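Local coordinates for putative protein-disulfide isomerase (Pseudomonas syringae pv. tomato, PDB 3GN3), which is of unproven function but belongs to the DsbA family of thioredoxin-fold proteins and may take part in thiol-disulfide exchange, at residues V20-E23 with F28-K31; V50-Q55 with A85-V90; I70-T75 with A128-N133; R94-F99 with E120-L125; G105-A110 with I116-R121. One frame throughout, in Å; residues are numbered along the deposited sequence.

Contact 1: V20-E23 with F28-K31; sequences VFLE and FSVK
S29 turns its side chain from the first part of helix 27-33 toward the end of strand 16-22, where its hydroxyl receives a hydrogen bond from the backbone of E23: E23 N lies 3.2 Å from S29 OG, with 152° at the hydrogen. The hydroxyl is opposite the serine's own carbonyl carbon and beside its backbone N (chi1 -71°), which directs OG to the chain just past the strand. S29 CB sits only 3.1 Å from E23 O, a close approach. Alongside, the CD2 methyl of L22 rests 3.5 Å from S29 O and 3.9 Å from S29 CB, an apolar flank to the polar link. One step outward, the E23 carboxylate turns from the serine to other partners: OE2 is bonded to T25 OG1, and OE1 takes S63 OG and Q57 N. S155, in the loop before strand 157-160, also touches both S29 and E23. In sequence the turn reads Cys-Pro-Phe-Ser, so S29 stands where a DsbA-type CXXC motif has its second cysteine. With serine there, the buried hydroxyl accepts a main-chain N-H, and the motif probably cannot form the usual disulfide.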
# COMPACT_ATOMS: atom_id res chain seq x y z
N VAL A 20 -3.54 0.63 16.79
CA VAL A 20 -4.44 -0.50 16.60
C VAL A 20 -5.64 -0.07 15.77
O VAL A 20 -6.34 0.90 16.13
CB VAL A 20 -4.96 -1.06 17.95
CG1 VAL A 20 -5.62 -2.40 17.72
CG2 VAL A 20 -3.84 -1.19 18.96
N PHE A 21 -5.88 -0.80 14.68
CA PHE A 21 -6.97 -0.52 13.76
C PHE A 21 -8.14 -1.37 14.15
O PHE A 21 -8.05 -2.59 14.18
CB PHE A 21 -6.54 -0.80 12.30
CG PHE A 21 -5.57 0.20 11.76
CD1 PHE A 21 -6.03 1.29 11.01
CD2 PHE A 21 -4.20 0.09 12.03
CE1 PHE A 21 -5.12 2.26 10.51
CE2 PHE A 21 -3.28 1.05 11.54
CZ PHE A 21 -3.75 2.14 10.78
N LEU A 22 -9.25 -0.72 14.46
CA LEU A 22 -10.40 -1.43 15.00
C LEU A 22 -11.66 -1.14 14.20
O LEU A 22 -11.94 0.01 13.84
CB LEU A 22 -10.61 -1.08 16.48
CG LEU A 22 -9.49 -1.36 17.51
CD1 LEU A 22 -9.76 -0.57 18.82
CD2 LEU A 22 -9.32 -2.87 17.79
N GLU A 23 -12.41 -2.20 13.90
CA GLU A 23 -13.77 -2.07 13.41
C GLU A 23 -14.67 -2.22 14.65
O GLU A 23 -14.66 -3.28 15.29
CB GLU A 23 -14.08 -3.12 12.32
CG GLU A 23 -15.56 -3.52 12.14
CD GLU A 23 -16.48 -2.35 11.77
OE1 GLU A 23 -16.22 -1.66 10.76
OE2 GLU A 23 -17.49 -2.15 12.51
N PHE A 28 -13.32 -9.70 16.89
CA PHE A 28 -11.90 -9.74 17.20
C PHE A 28 -11.42 -8.38 17.64
O PHE A 28 -10.56 -8.28 18.54
CB PHE A 28 -11.09 -10.26 16.00
CG PHE A 28 -11.63 -11.54 15.43
CD1 PHE A 28 -11.40 -12.76 16.08
CD2 PHE A 28 -12.40 -11.52 14.27
CE1 PHE A 28 -11.92 -13.97 15.56
CE2 PHE A 28 -12.93 -12.71 13.74
CZ PHE A 28 -12.69 -13.95 14.39
N SER A 29 -11.97 -7.34 17.01
CA SER A 29 -11.67 -5.96 17.37
C SER A 29 -12.08 -5.66 18.80
O SER A 29 -11.29 -5.14 19.57
CB SER A 29 -12.32 -4.97 16.40
OG SER A 29 -11.69 -5.01 15.14
N VAL A 30 -13.32 -6.03 19.15
CA VAL A 30 -13.87 -5.91 20.51
C VAL A 30 -12.95 -6.57 21.56
O VAL A 30 -12.57 -5.95 22.55
CB VAL A 30 -15.32 -6.50 20.56
CG1 VAL A 30 -15.79 -6.69 22.01
CG2 VAL A 30 -16.29 -5.62 19.77
N LYS A 31 -12.59 -7.82 21.30
CA LYS A 31 -11.63 -8.55 22.12
C LYS A 31 -10.34 -7.73 22.34
O LYS A 31 -9.91 -7.52 23.48
CB LYS A 31 -11.36 -9.89 21.45
CG LYS A 31 -10.75 -10.95 22.32
CD LYS A 31 -11.41 -12.29 21.97
CE LYS A 31 -10.42 -13.44 21.97
NZ LYS A 31 -9.54 -13.40 20.74

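Contact 2: V50-Q55 with A85-V90; sequences VRIRLQ and AVMTAV
M87 reaches I52 and L54 from a regular helical turn, whose shortest polar bond is A89 N to A85 O at 2.9 Å; the meeting itself is wholly apolar. The thioether leaves helix 79-92 with CG opposite the carbonyl carbon (chi1 -68°), then turns at its last torsion (chi3 -104°) to lay the terminal methyl on I52. Methionine and isoleucine come tip to tip, M87 CE standing 3.6 Å from I52 CD1. The other branch of the isoleucine also takes part, with I52 CG2 4.0 Å from M87 CE. L54 is met by the sulfur: L54 CD2 lies 4.1 Å from M87 SD, and the two side chains cross at a slant. Together M87 and the strand side chains bridge the 10.3 Å between L54 CA and M87 CA. Helix 79-92 thus packs on a face of the central sheet, consistent with the helical insertion of DsbA-type proteins lying against the thioredoxin-type sheet. I52 also leans on L22 of the neighbouring strand 16-22, and I70 of helix 63-73 touches both L54 and M87. R53 packs instead on helix 137-150, while V86 and V90 lean on I119 of helix 112-123.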
# COMPACT_ATOMS: atom_id res chain seq x y z
N VAL A 50 -0.66 4.59 23.02
CA VAL A 50 -1.64 3.75 22.36
C VAL A 50 -2.60 4.63 21.57
O VAL A 50 -3.20 5.53 22.14
CB VAL A 50 -2.44 2.91 23.39
CG1 VAL A 50 -3.54 2.14 22.72
CG2 VAL A 50 -1.51 1.96 24.15
N ARG A 51 -2.73 4.39 20.27
CA ARG A 51 -3.74 5.10 19.46
C ARG A 51 -4.67 4.13 18.76
O ARG A 51 -4.23 3.13 18.18
CB ARG A 51 -3.10 6.00 18.41
CG ARG A 51 -2.01 6.88 18.95
CD ARG A 51 -1.77 8.03 18.03
NE ARG A 51 -1.17 9.13 18.75
CZ ARG A 51 -0.01 9.68 18.42
NH1 ARG A 51 0.65 9.24 17.37
NH2 ARG A 51 0.47 10.67 19.13
N ILE A 52 -5.96 4.44 18.82
CA ILE A 52 -6.97 3.77 18.04
C ILE A 52 -7.18 4.45 16.66
O ILE A 52 -7.28 5.68 16.58
CB ILE A 52 -8.30 3.71 18.81
CG1 ILE A 52 -8.09 2.97 20.13
CG2 ILE A 52 -9.41 3.05 17.96
CD1 ILE A 52 -9.26 3.05 21.11
N ARG A 53 -7.20 3.65 15.60
CA ARG A 53 -7.64 4.13 14.29
C ARG A 53 -8.85 3.31 13.93
O ARG A 53 -8.92 2.12 14.25
CB ARG A 53 -6.60 3.99 13.19
CG ARG A 53 -5.14 4.17 13.58
CD ARG A 53 -4.92 5.44 14.32
NE ARG A 53 -3.57 5.97 14.20
CZ ARG A 53 -3.23 7.19 14.61
NH1 ARG A 53 -4.16 7.95 15.16
NH2 ARG A 53 -2.00 7.65 14.45
N LEU A 54 -9.81 3.93 13.24
CA LEU A 54 -11.06 3.26 12.95
C LEU A 54 -11.02 2.63 11.56
O LEU A 54 -10.83 3.31 10.54
CB LEU A 54 -12.22 4.25 13.13
CG LEU A 54 -12.27 4.82 14.56
CD1 LEU A 54 -13.25 5.96 14.63
CD2 LEU A 54 -12.59 3.75 15.61
N GLN A 55 -11.15 1.31 11.53
CA GLN A 55 -11.10 0.54 10.29
C GLN A 55 -12.52 0.15 9.97
O GLN A 55 -13.01 -0.90 10.44
CB GLN A 55 -10.24 -0.72 10.50
CG GLN A 55 -10.29 -1.77 9.35
CD GLN A 55 -9.45 -1.37 8.16
OE1 GLN A 55 -9.01 -0.22 8.05
NE2 GLN A 55 -9.22 -2.31 7.25
N ALA A 85 -16.33 5.86 25.49
CA ALA A 85 -17.67 5.49 25.95
C ALA A 85 -18.53 4.89 24.82
O ALA A 85 -19.14 3.81 24.99
CB ALA A 85 -18.35 6.68 26.58
N VAL A 86 -18.56 5.57 23.66
CA VAL A 86 -19.33 5.06 22.50
C VAL A 86 -18.81 3.70 21.99
O VAL A 86 -19.61 2.78 21.76
CB VAL A 86 -19.45 6.09 21.31
CG1 VAL A 86 -20.04 5.41 20.06
CG2 VAL A 86 -20.30 7.31 21.73
N MET A 87 -17.48 3.57 21.84
CA MET A 87 -16.86 2.27 21.45
C MET A 87 -17.23 1.17 22.46
O MET A 87 -17.65 0.08 22.06
CB MET A 87 -15.34 2.37 21.25
CG MET A 87 -14.95 3.21 20.04
SD MET A 87 -13.24 3.00 19.54
CE MET A 87 -12.47 4.44 20.12
N THR A 88 -17.13 1.48 23.75
CA THR A 88 -17.51 0.54 24.81
C THR A 88 -18.97 0.12 24.71
O THR A 88 -19.29 -1.06 24.85
CB THR A 88 -17.25 1.12 26.23
OG1 THR A 88 -15.89 1.55 26.34
CG2 THR A 88 -17.58 0.06 27.30
N ALA A 89 -19.87 1.08 24.48
CA ALA A 89 -21.30 0.75 24.38
C ALA A 89 -21.58 -0.16 23.18
O ALA A 89 -22.36 -1.13 23.29
CB ALA A 89 -22.16 2.01 24.34
N VAL A 90 -20.94 0.13 22.05
CA VAL A 90 -21.08 -0.71 20.84
C VAL A 90 -20.47 -2.10 21.11
O VAL A 90 -21.12 -3.13 20.91
CB VAL A 90 -20.48 -0.03 19.57
CG1 VAL A 90 -20.46 -0.99 18.38
CG2 VAL A 90 -21.27 1.23 19.21

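Contact 3: I70-T75 with A128-N133; sequences ILAAAT and AEAFAN
A72, A130 and T75 bury most of the surface here, where the C-terminal part of helix 63-73 meets the short helix 128-132; both probably belong to the helical insertion of a DsbA-type fold. The A72 methyl faces the backbone of the short helix, with A72 CB 3.8 Å from F131 N and 4.1 Å from A130 CB. In return A130 CB comes to 3.9 Å from A72 O and 3.8 Å from T75 OG1. With small residues at the interface the chains draw close, A72 CA and F131 CA being 5.2 Å apart. T75 holds its hydroxyl between its backbone N and carbonyl carbon (chi1 64°), folding it back onto the A72 carbonyl. There A72 O accepts two bonds, one from T75 OG1 at 2.5 Å, in the carbonyl plane and on a lone pair (144° at the oxygen), the other from T75 N at 3.0 Å. Nearby, R68 bonds F131 O through NE and makes a cation-pi contact with the F131 ring, which also packs on A103 of the second subunit. The A130 methyl packs against oxygens, and the A72 carbonyl is satisfied by T75, three residues on, so the contact needs no polar link between the helices.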
# COMPACT_ATOMS: atom_id res chain seq x y z
N ILE A 70 -18.71 7.60 16.66
CA ILE A 70 -17.53 7.58 17.51
C ILE A 70 -16.79 8.89 17.35
O ILE A 70 -16.40 9.53 18.33
CB ILE A 70 -16.60 6.37 17.20
CG1 ILE A 70 -17.30 5.08 17.60
CG2 ILE A 70 -15.25 6.52 17.91
CD1 ILE A 70 -16.85 3.89 16.79
N LEU A 71 -16.61 9.31 16.11
CA LEU A 71 -15.88 10.53 15.84
C LEU A 71 -16.69 11.77 16.25
O LEU A 71 -16.11 12.80 16.60
CB LEU A 71 -15.42 10.57 14.38
CG LEU A 71 -14.27 9.59 14.15
CD1 LEU A 71 -14.01 9.32 12.65
CD2 LEU A 71 -13.01 10.07 14.86
N ALA A 72 -18.02 11.65 16.20
CA ALA A 72 -18.92 12.68 16.74
C ALA A 72 -18.71 12.85 18.24
O ALA A 72 -18.59 13.98 18.72
CB ALA A 72 -20.40 12.36 16.43
N ALA A 73 -18.66 11.74 18.98
CA ALA A 73 -18.37 11.75 20.42
C ALA A 73 -17.06 12.45 20.74
O ALA A 73 -16.97 13.18 21.72
CB ALA A 73 -18.38 10.35 20.99
N ALA A 74 -16.04 12.26 19.91
CA ALA A 74 -14.75 12.87 20.15
C ALA A 74 -14.80 14.38 20.09
O ALA A 74 -13.81 15.01 20.44
CB ALA A 74 -13.69 12.35 19.19
N THR A 75 -15.92 14.94 19.62
CA THR A 75 -16.07 16.41 19.51
C THR A 75 -16.78 17.04 20.71
O THR A 75 -16.66 18.23 20.91
CB THR A 75 -16.80 16.90 18.20
OG1 THR A 75 -18.16 16.43 18.17
CG2 THR A 75 -16.05 16.47 16.92
N ALA A 128 -26.71 12.93 18.27
CA ALA A 128 -27.41 13.39 17.07
C ALA A 128 -26.92 14.74 16.58
O ALA A 128 -26.51 14.87 15.43
CB ALA A 128 -28.93 13.41 17.27
N GLU A 129 -26.94 15.74 17.44
CA GLU A 129 -26.53 17.06 16.98
C GLU A 129 -25.11 17.02 16.44
O GLU A 129 -24.90 17.42 15.30
CB GLU A 129 -26.66 18.12 18.07
CG GLU A 129 -26.40 19.50 17.50
CD GLU A 129 -26.48 20.61 18.53
OE1 GLU A 129 -27.34 20.51 19.46
OE2 GLU A 129 -25.70 21.58 18.41
N ALA A 130 -24.17 16.51 17.24
CA ALA A 130 -22.77 16.41 16.85
C ALA A 130 -22.56 15.59 15.58
O ALA A 130 -21.71 15.91 14.75
CB ALA A 130 -21.94 15.85 18.00
N PHE A 131 -23.36 14.53 15.44
CA PHE A 131 -23.37 13.67 14.26
C PHE A 131 -23.68 14.44 12.98
O PHE A 131 -23.16 14.11 11.91
CB PHE A 131 -24.42 12.58 14.47
CG PHE A 131 -24.51 11.57 13.35
CD1 PHE A 131 -23.89 10.32 13.46
CD2 PHE A 131 -25.28 11.83 12.20
CE1 PHE A 131 -24.01 9.37 12.45
CE2 PHE A 131 -25.40 10.90 11.18
CZ PHE A 131 -24.77 9.66 11.30
N ALA A 132 -24.53 15.47 13.10
CA ALA A 132 -24.97 16.29 11.97
C ALA A 132 -23.92 17.32 11.51
O ALA A 132 -23.99 17.81 10.38
CB ALA A 132 -26.29 16.97 12.29
N ASN A 133 -22.94 17.63 12.35
CA ASN A 133 -21.87 18.55 11.96
C ASN A 133 -21.20 18.12 10.63
O ASN A 133 -20.58 17.05 10.56
CB ASN A 133 -20.85 18.66 13.09
CG ASN A 133 -19.56 19.35 12.67
OD1 ASN A 133 -19.56 20.19 11.76
ND2 ASN A 133 -18.44 19.01 13.33

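Contact 4: R94-F99 with E120-L125; sequences REEFEF and ERYSGL
The rings of F97 and Y122 meet edge to edge with their planes steeply inclined, Y122 CD2 near the plane of F97, and F97 CZ and CE2 near that of Y122; Y122 CD2 is 3.9 Å from both F97 CZ and F97 CE2. As side chains they slide past each other in opposite directions, the phenylalanine from the loop after helix 79-92 and the tyrosine from the end of helix 112-123. At the hydroxyl end of the same tyrosine, E96 OE1 lies in the plane of the ring, with the carboxylate turned 79° from it. The model gives Y122 a hydrogen bond to the glutamate, but the 2.4 Å from Y122 OH to E96 OE1 is very short, and its exact length is doubtful. The tyrosine ring is further stacked with H93. The glutamate gets there with CG opposite its carbonyl carbon (chi1 -75°) and an extended chain beyond it. Both helices probably belong to the helical insertion, as in DsbA relatives, and the loop 94-99 joins them and borders the CXXC-like turn: R94 NH1 bonds T25 O and the R94 side chain packs on P27 and V30, while F97 touches T25. F97 also leans on R118 and I119 and is buried, whereas E96 and Y122 are partly exposed. Helix 112-123 ends just beyond the tyrosine: G124 is the first residue to leave helical angles, with phi at 59°.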
# COMPACT_ATOMS: atom_id res chain seq x y z
N ARG A 94 -22.29 -5.71 20.88
CA ARG A 94 -21.79 -5.82 19.52
C ARG A 94 -22.83 -6.40 18.58
O ARG A 94 -23.16 -5.82 17.54
CB ARG A 94 -20.52 -6.67 19.49
CG ARG A 94 -19.75 -6.50 18.21
CD ARG A 94 -18.83 -7.66 17.96
NE ARG A 94 -19.58 -8.91 17.88
CZ ARG A 94 -20.25 -9.33 16.81
NH1 ARG A 94 -20.30 -8.59 15.71
NH2 ARG A 94 -20.90 -10.47 16.86
N GLU A 95 -23.37 -7.54 18.99
CA GLU A 95 -24.30 -8.24 18.15
C GLU A 95 -25.47 -7.37 17.71
O GLU A 95 -25.95 -7.50 16.59
CB GLU A 95 -24.78 -9.45 18.89
CG GLU A 95 -25.35 -10.47 17.98
CD GLU A 95 -25.41 -11.81 18.66
OE1 GLU A 95 -24.66 -12.71 18.20
OE2 GLU A 95 -26.19 -11.96 19.64
N GLU A 96 -25.92 -6.47 18.59
CA GLU A 96 -27.07 -5.62 18.29
C GLU A 96 -26.77 -4.53 17.27
O GLU A 96 -27.67 -3.84 16.82
CB GLU A 96 -27.54 -4.92 19.56
CG GLU A 96 -28.30 -5.77 20.54
CD GLU A 96 -28.34 -5.08 21.90
OE1 GLU A 96 -28.92 -3.96 21.98
OE2 GLU A 96 -27.77 -5.63 22.87
N PHE A 97 -25.50 -4.35 16.94
CA PHE A 97 -25.12 -3.35 15.96
C PHE A 97 -24.54 -4.03 14.71
O PHE A 97 -23.77 -3.42 13.97
CB PHE A 97 -24.11 -2.39 16.56
CG PHE A 97 -24.67 -1.51 17.64
CD1 PHE A 97 -25.42 -0.38 17.33
CD2 PHE A 97 -24.40 -1.80 18.99
CE1 PHE A 97 -25.92 0.45 18.33
CE2 PHE A 97 -24.89 -0.98 20.01
CZ PHE A 97 -25.65 0.16 19.68
N GLU A 98 -24.88 -5.30 14.49
CA GLU A 98 -24.38 -6.01 13.32
C GLU A 98 -25.49 -6.80 12.66
O GLU A 98 -26.68 -6.58 12.97
CB GLU A 98 -23.17 -6.87 13.68
CG GLU A 98 -21.91 -6.53 12.84
CD GLU A 98 -22.12 -6.70 11.31
OE1 GLU A 98 -22.64 -5.78 10.62
OE2 GLU A 98 -21.73 -7.77 10.79
N PHE A 99 -25.14 -7.69 11.73
CA PHE A 99 -26.15 -8.41 10.95
C PHE A 99 -25.82 -9.89 10.95
O PHE A 99 -24.65 -10.26 10.80
CB PHE A 99 -26.19 -7.89 9.51
CG PHE A 99 -26.72 -6.46 9.35
CD1 PHE A 99 -28.01 -6.24 8.86
CD2 PHE A 99 -25.91 -5.35 9.64
CE1 PHE A 99 -28.51 -4.96 8.69
CE2 PHE A 99 -26.40 -4.05 9.48
CZ PHE A 99 -27.72 -3.85 9.01
N GLU A 120 -26.81 6.24 21.85
CA GLU A 120 -27.11 7.26 22.85
C GLU A 120 -27.59 6.65 24.16
O GLU A 120 -27.05 6.97 25.22
CB GLU A 120 -28.11 8.27 22.32
CG GLU A 120 -27.47 9.33 21.43
CD GLU A 120 -28.49 10.18 20.74
OE1 GLU A 120 -28.15 11.32 20.36
OE2 GLU A 120 -29.64 9.70 20.60
N ARG A 121 -28.57 5.74 24.07
CA ARG A 121 -29.08 4.99 25.22
C ARG A 121 -27.95 4.38 26.04
O ARG A 121 -27.76 4.70 27.23
CB ARG A 121 -29.95 3.84 24.75
CG ARG A 121 -31.31 3.80 25.37
CD ARG A 121 -32.32 4.29 24.36
NE ARG A 121 -32.49 3.29 23.30
CZ ARG A 121 -33.12 3.49 22.14
NH1 ARG A 121 -33.64 4.69 21.85
NH2 ARG A 121 -33.21 2.50 21.27
N TYR A 122 -27.19 3.52 25.36
CA TYR A 122 -26.18 2.66 25.94
C TYR A 122 -24.96 3.40 26.46
O TYR A 122 -24.33 2.97 27.42
CB TYR A 122 -25.74 1.66 24.90
CG TYR A 122 -26.72 0.55 24.62
CD1 TYR A 122 -27.64 0.14 25.59
CD2 TYR A 122 -26.71 -0.12 23.40
CE1 TYR A 122 -28.50 -0.90 25.35
CE2 TYR A 122 -27.56 -1.16 23.15
CZ TYR A 122 -28.45 -1.54 24.13
OH TYR A 122 -29.32 -2.55 23.86
N SER A 123 -24.60 4.50 25.81
CA SER A 123 -23.46 5.29 26.26
C SER A 123 -23.89 6.41 27.20
O SER A 123 -23.05 7.02 27.86
CB SER A 123 -22.67 5.86 25.07
OG SER A 123 -23.36 6.94 24.46
N GLY A 124 -25.19 6.71 27.22
CA GLY A 124 -25.71 7.90 27.90
C GLY A 124 -25.13 9.22 27.38
O GLY A 124 -24.97 10.17 28.15
N LEU A 125 -24.82 9.28 26.09
CA LEU A 125 -24.36 10.53 25.48
C LEU A 125 -25.34 11.02 24.42
O LEU A 125 -26.03 10.23 23.78
CB LEU A 125 -22.97 10.37 24.86
CG LEU A 125 -21.73 10.26 25.72
CD1 LEU A 125 -20.54 9.78 24.87
CD2 LEU A 125 -21.41 11.57 26.40

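Contact 5: G105-A110 with I116-R121; sequences GPNLDA and IARIER
The single 3-10 turn at 106-108, in the loop that leads into helix 112-123, brings N107 up against R118 of that helix. G105 opens the turn with a positive phi (95°), and backbone bonds close it, L108 N to G105 O at 3.1 Å and A110 N to N107 O at 3.2 Å. N107 and R118 approach from opposite directions, and their flat groups are almost coplanar, the amide and guanidinium planes only 11° apart. The amide comes to the edge of the guanidinium near its plane; as modelled, N107 ND2 is 3.0 Å from R118 NH2. The amide is probably turned over, however, since its modelled OD1 sits close to both E96 O and E98 O, oxygen against oxygen, so the identity of the atom facing the arginine is doubtful. R118 starts with CG opposite its backbone N (chi1 -165°), then bends twice, at chi2 and chi3, to carry the guanidinium across to the turn. R118 NH2 bonds E96 O. F99 lies against the asparagine. Just past the turn, D109 OD1 bonds N113 ND2 of the second subunit. The arginine thus ties the helix to the preceding loop through the E96 carbonyl, with the N107 amide nearly coplanar beside the guanidinium, and its positive charge would probably polarise the E96 carbonyl.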
# COMPACT_ATOMS: atom_id res chain seq x y z
N GLY A 105 -31.21 -10.36 9.85
CA GLY A 105 -31.64 -10.08 11.22
C GLY A 105 -32.35 -8.74 11.37
O GLY A 105 -32.49 -7.98 10.40
N PRO A 106 -32.78 -8.43 12.60
CA PRO A 106 -33.54 -7.20 12.89
C PRO A 106 -32.96 -5.89 12.35
O PRO A 106 -33.71 -4.93 12.15
CB PRO A 106 -33.59 -7.15 14.43
CG PRO A 106 -32.68 -8.25 14.92
CD PRO A 106 -32.59 -9.25 13.80
N ASN A 107 -31.65 -5.81 12.10
CA ASN A 107 -31.09 -4.50 11.68
C ASN A 107 -31.40 -4.13 10.23
O ASN A 107 -31.19 -2.98 9.81
CB ASN A 107 -29.60 -4.39 11.98
CG ASN A 107 -29.32 -3.91 13.41
OD1 ASN A 107 -28.48 -4.48 14.08
ND2 ASN A 107 -30.01 -2.88 13.85
N LEU A 108 -31.90 -5.11 9.48
CA LEU A 108 -32.49 -4.84 8.16
C LEU A 108 -33.65 -3.84 8.26
O LEU A 108 -33.94 -3.12 7.30
CB LEU A 108 -32.94 -6.14 7.49
CG LEU A 108 -31.81 -7.00 6.92
CD1 LEU A 108 -32.36 -8.28 6.31
CD2 LEU A 108 -30.99 -6.23 5.89
N ASP A 109 -34.28 -3.77 9.43
CA ASP A 109 -35.40 -2.89 9.64
C ASP A 109 -35.10 -1.71 10.55
O ASP A 109 -36.03 -1.06 11.02
CB ASP A 109 -36.62 -3.68 10.13
CG ASP A 109 -37.13 -4.66 9.08
OD1 ASP A 109 -37.25 -4.28 7.88
OD2 ASP A 109 -37.40 -5.82 9.45
N ALA A 110 -33.81 -1.42 10.76
CA ALA A 110 -33.41 -0.24 11.55
C ALA A 110 -32.88 0.86 10.65
O ALA A 110 -32.42 0.60 9.55
CB ALA A 110 -32.39 -0.60 12.61
N ILE A 116 -28.29 5.51 15.97
CA ILE A 116 -27.81 6.64 16.77
C ILE A 116 -28.46 6.71 18.15
O ILE A 116 -27.78 6.90 19.16
CB ILE A 116 -27.98 7.98 16.05
CG1 ILE A 116 -27.10 8.00 14.79
CG2 ILE A 116 -27.62 9.14 16.99
CD1 ILE A 116 -27.31 9.24 13.92
N ALA A 117 -29.79 6.57 18.18
CA ALA A 117 -30.56 6.54 19.42
C ALA A 117 -30.07 5.41 20.36
O ALA A 117 -29.87 5.64 21.56
CB ALA A 117 -32.05 6.38 19.10
N ARG A 118 -29.86 4.23 19.78
CA ARG A 118 -29.34 3.04 20.46
C ARG A 118 -27.97 3.27 21.14
O ARG A 118 -27.77 2.91 22.31
CB ARG A 118 -29.24 1.90 19.45
CG ARG A 118 -29.05 0.53 20.06
CD ARG A 118 -30.26 -0.30 19.85
NE ARG A 118 -30.11 -1.30 18.79
CZ ARG A 118 -30.65 -1.22 17.59
NH1 ARG A 118 -31.39 -0.18 17.24
NH2 ARG A 118 -30.46 -2.19 16.72
N ILE A 119 -27.04 3.88 20.41
CA ILE A 119 -25.74 4.23 20.98
C ILE A 119 -25.90 5.31 22.06
O ILE A 119 -25.19 5.29 23.08
CB ILE A 119 -24.77 4.71 19.89
CG1 ILE A 119 -24.50 3.57 18.89
CG2 ILE A 119 -23.49 5.29 20.50
CD1 ILE A 119 -23.62 3.98 17.72
N GLU A 120 -26.81 6.24 21.85
CA GLU A 120 -27.11 7.26 22.85
C GLU A 120 -27.59 6.65 24.16
O GLU A 120 -27.05 6.97 25.22
CB GLU A 120 -28.11 8.27 22.32
CG GLU A 120 -27.47 9.33 21.43
CD GLU A 120 -28.49 10.18 20.74
OE1 GLU A 120 -28.15 11.32 20.36
OE2 GLU A 120 -29.64 9.70 20.60
N ARG A 121 -28.57 5.74 24.07
CA ARG A 121 -29.08 4.99 25.22
C ARG A 121 -27.95 4.38 26.04
O ARG A 121 -27.76 4.70 27.23
CB ARG A 121 -29.95 3.84 24.75
CG ARG A 121 -31.31 3.80 25.37
CD ARG A 121 -32.32 4.29 24.36
NE ARG A 121 -32.49 3.29 23.30
CZ ARG A 121 -33.12 3.49 22.14
NH1 ARG A 121 -33.64 4.69 21.85
NH2 ARG A 121 -33.21 2.50 21.27

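Contact 1 closes along the chain before contact 2 opens; their centres lie about 8 Å apart and they share one sheet, in which strands 16-22 and 48-54 are neighbours joined by backbone bonds. Contacts 2 and 3 cross along the chain, helix 63-73 following strand 48-54 and packing on helix 79-92; their centres lie about 14 Å apart. Contacts 4 and 5, about 7 Å apart between centres, both end on helix 112-123 and are nested within the loop closed by contact 3. R94 of contact 4 touches V30 of contact 1, linking the probable insertion to the CXXC-like turn. Contacts 3 and 5 both touch the second subunit, which residues of contacts 2 and 4 also reach.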